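Local coordinates for protein endonuclease V (Streptomyces avermitilis, PDB 3GOC) that probably repairs deaminated bases in DNA, nicking the strand at the second phosphodiester bond 3' to a deoxyinosine with the help of magnesium, at residues A155-S159 / L201-P205. Numbering follows the deposited sequence.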
# COMPACT_ATOMS: atom_id res chain seq x y z
N ALA A 155 2.13 -13.35 -10.94
CA ALA A 155 1.23 -14.05 -10.03
C ALA A 155 1.21 -13.53 -8.59
O ALA A 155 0.17 -13.51 -7.95
CB ALA A 155 1.55 -15.55 -10.05
N PRO A 156 2.38 -13.12 -8.06
CA PRO A 156 2.38 -12.62 -6.68
C PRO A 156 1.62 -11.32 -6.46
O PRO A 156 1.55 -10.47 -7.35
CB PRO A 156 3.87 -12.45 -6.37
CG PRO A 156 4.53 -13.45 -7.29
CD PRO A 156 3.75 -13.27 -8.57
N ARG A 157 1.04 -11.18 -5.27
CA ARG A 157 0.33 -9.96 -4.91
C ARG A 157 1.32 -8.81 -5.06
O ARG A 157 2.49 -8.93 -4.71
CB ARG A 157 -0.16 -10.05 -3.46
CG ARG A 157 -0.54 -8.72 -2.79
CD ARG A 157 -1.18 -8.98 -1.42
NE ARG A 157 -1.12 -7.85 -0.49
CZ ARG A 157 -1.92 -6.79 -0.51
NH1 ARG A 157 -1.77 -5.82 0.39
NH2 ARG A 157 -2.87 -6.68 -1.43
N GLY A 158 0.84 -7.69 -5.60
CA GLY A 158 1.71 -6.54 -5.80
C GLY A 158 2.10 -6.37 -7.26
O GLY A 158 2.45 -5.27 -7.70
N SER A 159 2.05 -7.47 -8.01
CA SER A 159 2.38 -7.47 -9.43
C SER A 159 1.38 -6.62 -10.22
O SER A 159 0.19 -6.59 -9.90
CB SER A 159 2.36 -8.90 -9.98
OG SER A 159 3.27 -9.73 -9.30
N LEU A 201 -3.34 -1.61 -2.87
CA LEU A 201 -2.76 -2.73 -2.14
C LEU A 201 -3.00 -2.57 -0.64
O LEU A 201 -3.34 -3.53 0.05
CB LEU A 201 -1.25 -2.84 -2.39
CG LEU A 201 -0.81 -3.26 -3.80
CD1 LEU A 201 0.71 -3.26 -3.86
CD2 LEU A 201 -1.35 -4.66 -4.12
N ALA A 202 -2.85 -1.35 -0.13
CA ALA A 202 -3.05 -1.10 1.29
C ALA A 202 -4.50 -1.34 1.70
O ALA A 202 -4.78 -1.57 2.88
CB ALA A 202 -2.63 0.33 1.63
N LEU A 203 -5.42 -1.30 0.74
CA LEU A 203 -6.84 -1.52 1.02
C LEU A 203 -7.26 -2.96 0.78
O LEU A 203 -8.42 -3.32 1.00
CB LEU A 203 -7.69 -0.60 0.15
CG LEU A 203 -7.62 0.89 0.48
CD1 LEU A 203 -8.30 1.72 -0.62
CD2 LEU A 203 -8.30 1.12 1.82
N THR A 204 -6.31 -3.79 0.36
CA THR A 204 -6.60 -5.19 0.05
C THR A 204 -5.72 -6.25 0.74
O THR A 204 -5.39 -7.27 0.14
CB THR A 204 -6.52 -5.44 -1.47
OG1 THR A 204 -5.27 -4.95 -1.97
CG2 THR A 204 -7.64 -4.70 -2.19
N PRO A 205 -5.35 -6.03 2.01
CA PRO A 205 -4.51 -7.05 2.65
C PRO A 205 -5.22 -8.39 2.82
O PRO A 205 -4.57 -9.44 2.86
CB PRO A 205 -4.16 -6.40 3.99
CG PRO A 205 -5.40 -5.64 4.31
CD PRO A 205 -5.72 -4.98 2.97
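Arg157 slides its guanidinium group between Leu201 CD2, over one face, and Pro205 CA with the Thr204 carbonyl oxygen, over the other. Its side chain runs out extended from CG to NE, CG lying anti to the backbone N (chi1 162°), and this reach brings the planar end to the last turn of helix 193-202. Two hydrogen bonds leave the edge of that group, both within its plane. Arg157 NH1 donates almost straight (170°) to Leu201 O at 2.8 Å. Arg157 NH2 donates to Thr204 OG1 at 3.0 Å along a more bent path (151°). Leu201 O also accepts from Thr204 N at 3.0 Å, from the opposite face of the carbonyl plane, so one oxygen is gripped from both sides. Thr204 OG1 is hydrogen-bonded to Thr200 O as well, and Arg157 NH2 has a further acceptor in Thr176 O.

The apolar part is small: Leu201 CD1 rests 3.9 Å from Gly158 CA. Gly158 belongs to the type II turn Pro156–Ser159, and its backbone angles call for glycine, since a CB would jam against the preceding carbonyl O. Ser159 N and Ser159 OG both reach Pro156 O from one face, the hydroxyl at 2.7 Å. Arg27 NH1 of the second subunit hydrogen-bonds to Gly158 O, so the turn also lies at the dimer interface.

The contact joins the loop before strand 160-165 to helix 193-202 in this RNase H-clan domain; Pro205 touches a bound polyol, and the side chain of Thr204 lies about 11 Å from that of the magnesium ligand Asp114. A positive guanidinium beside the helix's C-terminal carbonyls, with Leu201 O as direct acceptor, is probably favoured by the helix dipole.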